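Local atomic coordinates of thiamine-binding periplasmic protein (PDB entry 2QRY), a protein that binds thiamine, thiamine phosphate and thiamine diphosphate with high affinity in the periplasm, as the solute-binding component of the ThiBPQ ABC transporter that imports thiamine. Residues D62-L70 and V82-A93; T119-A129 and H243-A251. One frame throughout, in Å; residues are numbered along the deposited sequence.

Contact 1. Residues D62-L70 and V82-A93; sequences DGVSLLNRL and VLGLDNNLLDAA. With TPS (thiamin phosphate), chain E.
L67 and L66 carry most of the apolar packing between the helix of D62-L70 and the strand and helix of V82-A93. L67 reaches the second helix with one methyl, CD1, which lies 3.8 Å from CB of A92. L85 answers from the strand: its CD2 lies against the first turn, 3.9 Å from L66 CB and 3.6 Å from the carbonyl O of G63. With CG swung beside the backbone N (chi1 -79°), L66 sends CD1 against the carbonyl of L83, 3.6 Å from its O, and over the backbone of G84. Farther along the helix L70 CD2 meets V82 CG2 at 3.8 Å; back in its first turn, L89 CD1 packs on the CA of V64.

The backbones come close where the CA of G63 stands 3.7 Å from the O of G84; G84 has backbone angles that call for glycine and forms, with L85, a G1 beta bulge facing V249.

Polar chemistry sits at the helix start. The N of G63 donates to O2 of thiamin phosphate at 2.6 Å, although the placement of that oxygen is less certain. The contact is thus apolar along the helix flank, while the N-terminal end, whose dipole probably favours an anion, meets the phosphate.

Contact 2. Residues T119-A129 and H243-A251; sequences TFVPFDYGYFA and HYLQVEVAA. With TPS (thiamin phosphate), chain E.
T119-A129 and H243-A251 run as antiparallel strands, their short axes 4.4 Å apart at closest and 135° between directions, so the ladder is strongly twisted. V121 and A250 exchange two backbone bonds, as do G126 and Q246. Between them the pairing shifts: the N of F123 gives its hydrogen to the O of E248, while the N of E248 turns to the O of D124 instead.

F123 lays its ring across E248, whose CB stands over one face, 3.9 Å from the centroid, in a CH-pi contact. D124, with CG between its backbone N and carbonyl carbon (chi1 69°), brings its carboxylate nearly coplanar with that of E248; D124 OD1 and E248 OE2 come within 2.7 Å, so one of the acids probably holds a proton. E248 OE1 is bonded to Y30, and OE2 lies 3.3 Å from the CM4 methyl of thiamin phosphate.

On the P122, Y125 and Y127 face, P122 CB presses tightly on V247 CG1 at 3.5 Å, and L245 CD1 meets the Y127 ring at CE1. On the face of D124 and E248, Q246 crosses the F128 ring at about a right angle, CB against CZ; its amide is held by Y218 and D86. At the far end, H243 ND1 donates in its own ring plane to the O of F128 (2.9 Å), which also takes a bond from a water that accepts from the N of Y244; H243 NE2 is hydrogen-bonded to F239.

The pair is consistent with the crossover strands joining the lobes in type 2 periplasmic binding proteins; E248 places it in the thiamin phosphate pocket.

Overall arrangement
The centres of contacts 1 and 2 lie about 11 Å apart, and both reach one mixed sheet, in which strands 81-86 and 243-252 are antiparallel neighbours. Contact 1 closes before contact 2 opens: strand 121-133 is the next regular element after helix 90-96, whereas strand 243-252 returns from over a hundred residues later. Side chains join them too, since D86 OD2 probably bonds Q246 NE2, N88 OD1 probably bonds Y244 OH, and A93 packs on the F120 ring. Thiamin phosphate touches both, its phosphate at the helix start of 62-70 and its thiazolium methyl at 243-251, so each contact contributes residues to the same pocket.

Contact 1. Residues D62-L70 and V82-A93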
loop_
_atom_site.group_PDB
_atom_site.type_symbol
_atom_site.label_atom_id
_atom_site.label_comp_id
_atom_site.label_asym_id
_atom_site.label_seq_id
_atom_site.Cartn_x
_atom_site.Cartn_y
_atom_site.Cartn_z
ATOM N N ASP A 62 -5.103 -1.975 -9.036
ATOM C CA ASP A 62 -4.074 -1.921 -8.031
ATOM C C ASP A 62 -4.013 -0.448 -7.599
ATOM O O ASP A 62 -4.560 0.426 -8.276
ATOM C CB ASP A 62 -2.752 -2.401 -8.627
ATOM C CG ASP A 62 -2.703 -3.910 -8.761
ATOM O OD1 ASP A 62 -2.889 -4.590 -7.728
ATOM O OD2 ASP A 62 -2.491 -4.422 -9.884
ATOM N N GLY A 63 -3.368 -0.191 -6.466
ATOM C CA GLY A 63 -3.257 1.151 -5.924
ATOM C C GLY A 63 -3.126 2.337 -6.864
ATOM O O GLY A 63 -4.016 3.185 -6.921
ATOM N N VAL A 64 -2.015 2.427 -7.585
ATOM C CA VAL A 64 -1.821 3.557 -8.484
ATOM C C VAL A 64 -2.841 3.553 -9.616
ATOM O O VAL A 64 -3.344 4.608 -10.010
ATOM C CB VAL A 64 -0.398 3.567 -9.076
ATOM C CG1 VAL A 64 -0.218 4.790 -9.990
ATOM C CG2 VAL A 64 0.628 3.577 -7.950
ATOM N N SER A 65 -3.157 2.367 -10.130
ATOM C CA SER A 65 -4.127 2.257 -11.216
ATOM C C SER A 65 -5.522 2.734 -10.824
ATOM O O SER A 65 -6.282 3.203 -11.678
ATOM C CB SER A 65 -4.198 0.820 -11.739
ATOM O OG SER A 65 -3.057 0.527 -12.520
ATOM N N LEU A 66 -5.866 2.615 -9.543
ATOM C CA LEU A 66 -7.173 3.070 -9.095
ATOM C C LEU A 66 -7.350 4.529 -9.527
ATOM O O LEU A 66 -8.371 4.899 -10.112
ATOM C CB LEU A 66 -7.299 2.946 -7.569
ATOM C CG LEU A 66 -7.604 1.555 -6.989
ATOM C CD1 LEU A 66 -7.560 1.620 -5.472
ATOM C CD2 LEU A 66 -8.977 1.067 -7.451
ATOM N N LEU A 67 -6.345 5.354 -9.261
ATOM C CA LEU A 67 -6.418 6.766 -9.630
ATOM C C LEU A 67 -6.502 6.969 -11.153
ATOM O O LEU A 67 -7.346 7.727 -11.636
ATOM C CB LEU A 67 -5.192 7.520 -9.112
ATOM C CG LEU A 67 -5.313 8.985 -8.668
ATOM C CD1 LEU A 67 -3.978 9.680 -8.903
ATOM C CD2 LEU A 67 -6.414 9.707 -9.419
ATOM N N ASN A 68 -5.635 6.297 -11.910
ATOM C CA ASN A 68 -5.645 6.493 -13.355
ATOM C C ASN A 68 -6.962 6.057 -13.973
ATOM O O ASN A 68 -7.440 6.673 -14.925
ATOM C CB ASN A 68 -4.445 5.794 -14.029
ATOM C CG ASN A 68 -4.647 4.301 -14.229
ATOM O OD1 ASN A 68 -5.496 3.865 -15.011
ATOM N ND2 ASN A 68 -3.843 3.505 -13.534
ATOM N N ARG A 69 -7.570 5.021 -13.413
ATOM C CA ARG A 69 -8.840 4.555 -13.936
ATOM C C ARG A 69 -9.949 5.555 -13.622
ATOM O O ARG A 69 -10.798 5.850 -14.470
ATOM C CB ARG A 69 -9.187 3.187 -13.362
ATOM C CG ARG A 69 -10.500 2.660 -13.881
ATOM C CD ARG A 69 -10.572 1.163 -13.746
ATOM N NE ARG A 69 -11.882 0.647 -14.133
ATOM C CZ ARG A 69 -12.152 -0.640 -14.297
ATOM N NH1 ARG A 69 -11.199 -1.543 -14.109
ATOM N NH2 ARG A 69 -13.375 -1.022 -14.645
ATOM N N LEU A 70 -9.931 6.092 -12.408
ATOM C CA LEU A 70 -10.938 7.063 -12.003
ATOM C C LEU A 70 -10.820 8.334 -12.846
ATOM O O LEU A 70 -11.824 8.944 -13.202
ATOM C CB LEU A 70 -10.781 7.413 -10.524
ATOM C CG LEU A 70 -11.914 8.274 -9.969
ATOM C CD1 LEU A 70 -13.172 7.432 -9.858
ATOM C CD2 LEU A 70 -11.535 8.830 -8.618
ATOM N N VAL A 82 -13.175 5.717 -3.275
ATOM C CA VAL A 82 -12.012 5.004 -3.784
ATOM C C VAL A 82 -11.153 4.679 -2.570
ATOM O O VAL A 82 -10.583 5.582 -1.960
ATOM C CB VAL A 82 -11.174 5.860 -4.756
ATOM C CG1 VAL A 82 -9.880 5.129 -5.092
ATOM C CG2 VAL A 82 -11.971 6.143 -6.025
ATOM N N LEU A 83 -11.077 3.400 -2.214
ATOM C CA LEU A 83 -10.285 2.967 -1.063
ATOM C C LEU A 83 -9.002 2.258 -1.518
ATOM O O LEU A 83 -9.056 1.267 -2.236
ATOM C CB LEU A 83 -11.117 2.030 -0.188
ATOM C CG LEU A 83 -10.502 1.499 1.113
ATOM C CD1 LEU A 83 -11.612 1.263 2.144
ATOM C CD2 LEU A 83 -9.710 0.224 0.842
ATOM N N GLY A 84 -7.848 2.768 -1.111
ATOM C CA GLY A 84 -6.621 2.122 -1.520
ATOM C C GLY A 84 -5.585 3.007 -2.183
ATOM O O GLY A 84 -4.627 2.500 -2.745
ATOM N N LEU A 85 -5.776 4.320 -2.165
ATOM C CA LEU A 85 -4.766 5.206 -2.731
ATOM C C LEU A 85 -3.851 5.396 -1.539
ATOM O O LEU A 85 -4.090 4.805 -0.499
ATOM C CB LEU A 85 -5.363 6.551 -3.130
ATOM C CG LEU A 85 -6.418 6.585 -4.229
ATOM C CD1 LEU A 85 -6.844 8.030 -4.466
ATOM C CD2 LEU A 85 -5.856 5.985 -5.508
ATOM N N ASP A 86 -2.794 6.187 -1.663
ATOM C CA ASP A 86 -1.949 6.398 -0.495
ATOM C C ASP A 86 -1.302 7.772 -0.480
ATOM O O ASP A 86 -1.534 8.590 -1.369
ATOM C CB ASP A 86 -0.897 5.283 -0.346
ATOM C CG ASP A 86 0.262 5.409 -1.319
ATOM O OD1 ASP A 86 0.352 6.429 -2.043
ATOM O OD2 ASP A 86 1.099 4.474 -1.348
ATOM N N ASN A 87 -0.506 8.017 0.553
ATOM C CA ASN A 87 0.165 9.294 0.751
ATOM C C ASN A 87 0.946 9.825 -0.450
ATOM O O ASN A 87 1.053 11.034 -0.628
ATOM C CB ASN A 87 1.090 9.198 1.970
ATOM C CG ASN A 87 2.143 8.124 1.811
ATOM O OD1 ASN A 87 1.827 6.969 1.529
ATOM N ND2 ASN A 87 3.401 8.497 1.994
ATOM N N ASN A 88 1.482 8.935 -1.273
ATOM C CA ASN A 88 2.257 9.359 -2.434
ATOM C C ASN A 88 1.411 9.828 -3.612
ATOM O O ASN A 88 1.938 10.410 -4.562
ATOM C CB ASN A 88 3.171 8.224 -2.907
ATOM C CG ASN A 88 4.174 7.805 -1.853
ATOM O OD1 ASN A 88 4.853 8.643 -1.253
ATOM N ND2 ASN A 88 4.281 6.502 -1.626
ATOM N N LEU A 89 0.107 9.589 -3.561
ATOM C CA LEU A 89 -0.758 9.976 -4.667
ATOM C C LEU A 89 -1.697 11.128 -4.342
ATOM O O LEU A 89 -2.469 11.546 -5.200
ATOM C CB LEU A 89 -1.595 8.779 -5.112
ATOM C CG LEU A 89 -0.887 7.526 -5.627
ATOM C CD1 LEU A 89 -1.895 6.383 -5.717
ATOM C CD2 LEU A 89 -0.260 7.812 -6.993
ATOM N N LEU A 90 -1.638 11.633 -3.109
ATOM C CA LEU A 90 -2.520 12.723 -2.677
ATOM C C LEU A 90 -2.589 13.930 -3.613
ATOM O O LEU A 90 -3.671 14.328 -4.039
ATOM C CB LEU A 90 -2.125 13.211 -1.285
ATOM C CG LEU A 90 -2.195 12.219 -0.124
ATOM C CD1 LEU A 90 -1.842 12.950 1.174
ATOM C CD2 LEU A 90 -3.586 11.610 -0.032
ATOM N N ASP A 91 -1.440 14.513 -3.922
ATOM C CA ASP A 91 -1.391 15.679 -4.792
ATOM C C ASP A 91 -2.057 15.368 -6.129
ATOM O O ASP A 91 -2.920 16.114 -6.602
ATOM C CB ASP A 91 0.063 16.085 -5.027
ATOM C CG ASP A 91 0.206 17.534 -5.434
ATOM O OD1 ASP A 91 0.057 18.410 -4.553
ATOM O OD2 ASP A 91 0.464 17.799 -6.631
ATOM N N ALA A 92 -1.641 14.257 -6.729
ATOM C CA ALA A 92 -2.166 13.812 -8.015
ATOM C C ALA A 92 -3.680 13.646 -7.964
ATOM O O ALA A 92 -4.385 14.042 -8.897
ATOM C CB ALA A 92 -1.510 12.501 -8.413
ATOM N N ALA A 93 -4.173 13.070 -6.869
ATOM C CA ALA A 93 -5.608 12.850 -6.694
ATOM C C ALA A 93 -6.393 14.158 -6.571
ATOM O O ALA A 93 -7.362 14.370 -7.297
ATOM C CB ALA A 93 -5.864 11.979 -5.465
HETATM C CM2 TPS E . 0.999 -11.078 3.707
HETATM N N3 TPS E . -0.712 -5.181 1.362
HETATM C C2 TPS E . -0.446 -6.078 0.433
HETATM S S1 TPS E . -0.619 -5.216 -1.050
HETATM C C5 TPS E . -1.047 -3.642 -0.364
HETATM C C4 TPS E . -1.030 -3.909 0.988
HETATM C CM4 TPS E . -1.346 -2.813 2.000
HETATM C C6 TPS E . -1.320 -2.418 -1.181
HETATM C C7 TPS E . -1.240 -2.991 -2.596
HETATM O O7 TPS E . -1.412 -2.028 -3.628
HETATM N N1A TPS E . 1.434 -8.659 3.595
HETATM C C2A TPS E . 0.550 -9.653 3.476
HETATM N N3A TPS E . -0.719 -9.409 3.155
HETATM C C4A TPS E . -1.160 -8.151 2.938
HETATM N N4A TPS E . -2.483 -7.928 2.602
HETATM C C5A TPS E . -0.242 -7.059 3.056
HETATM C C6A TPS E . 1.083 -7.379 3.397
HETATM C C7A TPS E . -0.647 -5.584 2.822
HETATM P P1 TPS E . -1.303 -2.833 -5.025
HETATM O O1 TPS E . 0.039 -3.617 -5.067
HETATM O O2 TPS E . -1.448 -1.859 -6.264
HETATM O O3 TPS E . -2.457 -3.857 -5.083
#

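Contact 2. Residues T119-A129 and H243-A251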
loop_
_atom_site.group_PDB
_atom_site.type_symbol
_atom_site.label_atom_id
_atom_site.label_comp_id
_atom_site.label_asym_id
_atom_site.label_seq_id
_atom_site.Cartn_x
_atom_site.Cartn_y
_atom_site.Cartn_z
ATOM N N THR A 119 -9.592 16.045 2.571
ATOM C CA THR A 119 -10.159 15.102 1.612
ATOM C C THR A 119 -9.892 13.611 1.826
ATOM O O THR A 119 -10.824 12.809 1.908
ATOM C CB THR A 119 -9.693 15.473 0.188
ATOM O OG1 THR A 119 -10.038 16.839 -0.080
ATOM C CG2 THR A 119 -10.348 14.561 -0.856
ATOM N N PHE A 120 -8.618 13.244 1.904
ATOM C CA PHE A 120 -8.233 11.844 2.057
ATOM C C PHE A 120 -8.064 11.381 3.506
ATOM O O PHE A 120 -7.276 11.937 4.269
ATOM C CB PHE A 120 -6.961 11.604 1.245
ATOM C CG PHE A 120 -7.077 12.071 -0.177
ATOM C CD1 PHE A 120 -7.832 11.354 -1.098
ATOM C CD2 PHE A 120 -6.514 13.277 -0.572
ATOM C CE1 PHE A 120 -8.032 11.832 -2.393
ATOM C CE2 PHE A 120 -6.707 13.766 -1.864
ATOM C CZ PHE A 120 -7.469 13.042 -2.775
ATOM N N VAL A 121 -8.815 10.346 3.862
ATOM C CA VAL A 121 -8.798 9.787 5.205
ATOM C C VAL A 121 -7.961 8.507 5.296
ATOM O O VAL A 121 -8.198 7.540 4.571
ATOM C CB VAL A 121 -10.235 9.450 5.672
ATOM C CG1 VAL A 121 -10.230 9.059 7.141
ATOM C CG2 VAL A 121 -11.153 10.634 5.430
ATOM N N PRO A 122 -6.967 8.488 6.194
ATOM C CA PRO A 122 -6.132 7.293 6.337
ATOM C C PRO A 122 -6.909 6.171 7.012
ATOM O O PRO A 122 -7.807 6.429 7.815
ATOM C CB PRO A 122 -4.984 7.772 7.224
ATOM C CG PRO A 122 -4.922 9.226 6.969
ATOM C CD PRO A 122 -6.374 9.629 6.909
ATOM N N PHE A 123 -6.566 4.927 6.686
ATOM C CA PHE A 123 -7.211 3.785 7.316
ATOM C C PHE A 123 -6.174 2.786 7.831
ATOM O O PHE A 123 -6.502 1.886 8.602
ATOM C CB PHE A 123 -8.244 3.131 6.376
ATOM C CG PHE A 123 -7.671 2.507 5.129
ATOM C CD1 PHE A 123 -7.098 1.239 5.164
ATOM C CD2 PHE A 123 -7.794 3.149 3.898
ATOM C CE1 PHE A 123 -6.669 0.620 3.997
ATOM C CE2 PHE A 123 -7.368 2.538 2.725
ATOM C CZ PHE A 123 -6.807 1.274 2.774
ATOM N N ASP A 124 -4.922 2.957 7.409
ATOM C CA ASP A 124 -3.810 2.128 7.882
ATOM C C ASP A 124 -2.471 2.607 7.330
ATOM O O ASP A 124 -2.427 3.443 6.430
ATOM C CB ASP A 124 -4.011 0.626 7.580
ATOM C CG ASP A 124 -3.935 0.283 6.100
ATOM O OD1 ASP A 124 -3.222 0.969 5.329
ATOM O OD2 ASP A 124 -4.582 -0.713 5.711
ATOM N N TYR A 125 -1.379 2.105 7.896
ATOM C CA TYR A 125 -0.057 2.505 7.429
ATOM C C TYR A 125 0.948 1.376 7.597
ATOM O O TYR A 125 0.703 0.415 8.320
ATOM C CB TYR A 125 0.419 3.763 8.173
ATOM C CG TYR A 125 0.781 3.548 9.631
ATOM C CD1 TYR A 125 2.094 3.270 10.010
ATOM C CD2 TYR A 125 -0.192 3.624 10.630
ATOM C CE1 TYR A 125 2.435 3.074 11.345
ATOM C CE2 TYR A 125 0.138 3.428 11.974
ATOM C CZ TYR A 125 1.454 3.155 12.323
ATOM O OH TYR A 125 1.794 2.974 13.646
ATOM N N GLY A 126 2.075 1.492 6.907
ATOM C CA GLY A 126 3.091 0.466 6.996
ATOM C C GLY A 126 4.399 0.912 6.383
ATOM O O GLY A 126 4.567 2.080 6.021
ATOM N N TYR A 127 5.329 -0.027 6.260
ATOM C CA TYR A 127 6.631 0.272 5.700
ATOM C C TYR A 127 7.017 -0.778 4.672
ATOM O O TYR A 127 7.003 -1.974 4.956
ATOM C CB TYR A 127 7.665 0.314 6.819
ATOM C CG TYR A 127 7.295 1.286 7.916
ATOM C CD1 TYR A 127 7.588 2.646 7.797
ATOM C CD2 TYR A 127 6.622 0.852 9.061
ATOM C CE1 TYR A 127 7.219 3.556 8.794
ATOM C CE2 TYR A 127 6.246 1.750 10.059
ATOM C CZ TYR A 127 6.550 3.101 9.916
ATOM O OH TYR A 127 6.190 3.995 10.898
ATOM N N PHE A 128 7.350 -0.321 3.469
ATOM C CA PHE A 128 7.752 -1.230 2.413
ATOM C C PHE A 128 9.077 -1.874 2.795
ATOM O O PHE A 128 9.966 -1.222 3.349
ATOM C CB PHE A 128 7.910 -0.487 1.083
ATOM C CG PHE A 128 6.675 0.240 0.645
ATOM C CD1 PHE A 128 5.494 -0.455 0.390
ATOM C CD2 PHE A 128 6.692 1.622 0.490
ATOM C CE1 PHE A 128 4.350 0.218 -0.010
ATOM C CE2 PHE A 128 5.550 2.306 0.088
ATOM C CZ PHE A 128 4.376 1.605 -0.162
ATOM N N ALA A 129 9.200 -3.158 2.492
ATOM C CA ALA A 129 10.413 -3.887 2.799
ATOM C C ALA A 129 10.478 -5.163 1.969
ATOM O O ALA A 129 9.453 -5.668 1.510
ATOM C CB ALA A 129 10.444 -4.228 4.281
ATOM N N HIS A 243 13.270 2.941 6.034
ATOM C CA HIS A 243 12.204 2.514 5.134
ATOM C C HIS A 243 11.178 3.592 4.787
ATOM O O HIS A 243 10.920 4.508 5.577
ATOM C CB HIS A 243 11.507 1.296 5.733
ATOM C CG HIS A 243 12.413 0.114 5.885
ATOM N ND1 HIS A 243 12.206 -1.076 5.219
ATOM C CD2 HIS A 243 13.569 -0.039 6.575
ATOM C CE1 HIS A 243 13.196 -1.908 5.488
ATOM N NE2 HIS A 243 14.038 -1.303 6.307
ATOM N N TYR A 244 10.600 3.468 3.595
ATOM C CA TYR A 244 9.616 4.423 3.109
ATOM C C TYR A 244 8.247 4.158 3.716
ATOM O O TYR A 244 7.788 3.019 3.767
ATOM C CB TYR A 244 9.539 4.374 1.579
ATOM C CG TYR A 244 8.937 5.621 0.974
ATOM C CD1 TYR A 244 7.569 5.887 1.085
ATOM C CD2 TYR A 244 9.740 6.558 0.311
ATOM C CE1 TYR A 244 7.011 7.058 0.550
ATOM C CE2 TYR A 244 9.194 7.726 -0.226
ATOM C CZ TYR A 244 7.830 7.968 -0.103
ATOM O OH TYR A 244 7.281 9.112 -0.636
ATOM N N LEU A 245 7.600 5.226 4.165
ATOM C CA LEU A 245 6.298 5.124 4.806
ATOM C C LEU A 245 5.116 5.222 3.867
ATOM O O LEU A 245 5.089 6.062 2.962
ATOM C CB LEU A 245 6.155 6.213 5.874
ATOM C CG LEU A 245 4.753 6.444 6.455
ATOM C CD1 LEU A 245 4.333 5.273 7.332
ATOM C CD2 LEU A 245 4.768 7.729 7.278
ATOM N N GLN A 246 4.132 4.358 4.095
ATOM C CA GLN A 246 2.913 4.383 3.309
ATOM C C GLN A 246 1.718 4.545 4.237
ATOM O O GLN A 246 1.598 3.854 5.250
ATOM C CB GLN A 246 2.711 3.100 2.490
ATOM C CG GLN A 246 1.415 3.151 1.675
ATOM C CD GLN A 246 1.030 1.828 1.032
ATOM O OE1 GLN A 246 0.856 0.814 1.713
ATOM N NE2 GLN A 246 0.879 1.838 -0.289
ATOM N N VAL A 247 0.842 5.475 3.884
ATOM C CA VAL A 247 -0.378 5.702 4.629
ATOM C C VAL A 247 -1.451 5.562 3.570
ATOM O O VAL A 247 -1.560 6.402 2.682
ATOM C CB VAL A 247 -0.451 7.125 5.230
ATOM C CG1 VAL A 247 -1.788 7.318 5.915
ATOM C CG2 VAL A 247 0.690 7.344 6.217
ATOM N N GLU A 248 -2.229 4.489 3.641
ATOM C CA GLU A 248 -3.287 4.283 2.661
ATOM C C GLU A 248 -4.460 5.169 3.027
ATOM O O GLU A 248 -4.715 5.414 4.202
ATOM C CB GLU A 248 -3.719 2.817 2.637
ATOM C CG GLU A 248 -2.575 1.854 2.419
ATOM C CD GLU A 248 -3.054 0.479 2.019
ATOM O OE1 GLU A 248 -3.172 0.221 0.797
ATOM O OE2 GLU A 248 -3.326 -0.337 2.928
ATOM N N VAL A 249 -5.184 5.635 2.021
ATOM C CA VAL A 249 -6.306 6.525 2.260
ATOM C C VAL A 249 -7.523 6.212 1.409
ATOM O O VAL A 249 -7.470 5.413 0.476
ATOM C CB VAL A 249 -5.905 7.986 1.970
ATOM C CG1 VAL A 249 -4.687 8.364 2.795
ATOM C CG2 VAL A 249 -5.600 8.152 0.496
ATOM N N ALA A 250 -8.624 6.864 1.754
ATOM C CA ALA A 250 -9.876 6.725 1.036
ATOM C C ALA A 250 -10.502 8.121 0.944
ATOM O O ALA A 250 -10.217 8.994 1.771
ATOM C CB ALA A 250 -10.798 5.778 1.769
ATOM N N ALA A 251 -11.334 8.331 -0.071
ATOM C CA ALA A 251 -12.003 9.609 -0.255
ATOM C C ALA A 251 -13.289 9.403 -1.045
ATOM O O ALA A 251 -13.412 8.442 -1.814
ATOM C CB ALA A 251 -11.093 10.574 -0.986
HETATM C CM2 TPS E . 0.999 -11.078 3.707
HETATM N N3 TPS E . -0.712 -5.181 1.362
HETATM C C2 TPS E . -0.446 -6.078 0.433
HETATM S S1 TPS E . -0.619 -5.216 -1.050
HETATM C C5 TPS E . -1.047 -3.642 -0.364
HETATM C C4 TPS E . -1.030 -3.909 0.988
HETATM C CM4 TPS E . -1.346 -2.813 2.000
HETATM C C6 TPS E . -1.320 -2.418 -1.181
HETATM C C7 TPS E . -1.240 -2.991 -2.596
HETATM O O7 TPS E . -1.412 -2.028 -3.628
HETATM N N1A TPS E . 1.434 -8.659 3.595
HETATM C C2A TPS E . 0.550 -9.653 3.476
HETATM N N3A TPS E . -0.719 -9.409 3.155
HETATM C C4A TPS E . -1.160 -8.151 2.938
HETATM N N4A TPS E . -2.483 -7.928 2.602
HETATM C C5A TPS E . -0.242 -7.059 3.056
HETATM C C6A TPS E . 1.083 -7.379 3.397
HETATM C C7A TPS E . -0.647 -5.584 2.822
HETATM P P1 TPS E . -1.303 -2.833 -5.025
HETATM O O1 TPS E . 0.039 -3.617 -5.067
HETATM O O2 TPS E . -1.448 -1.859 -6.264
HETATM O O3 TPS E . -2.457 -3.857 -5.083
HETATM O O HOH W 1 10.833 0.879 2.309
#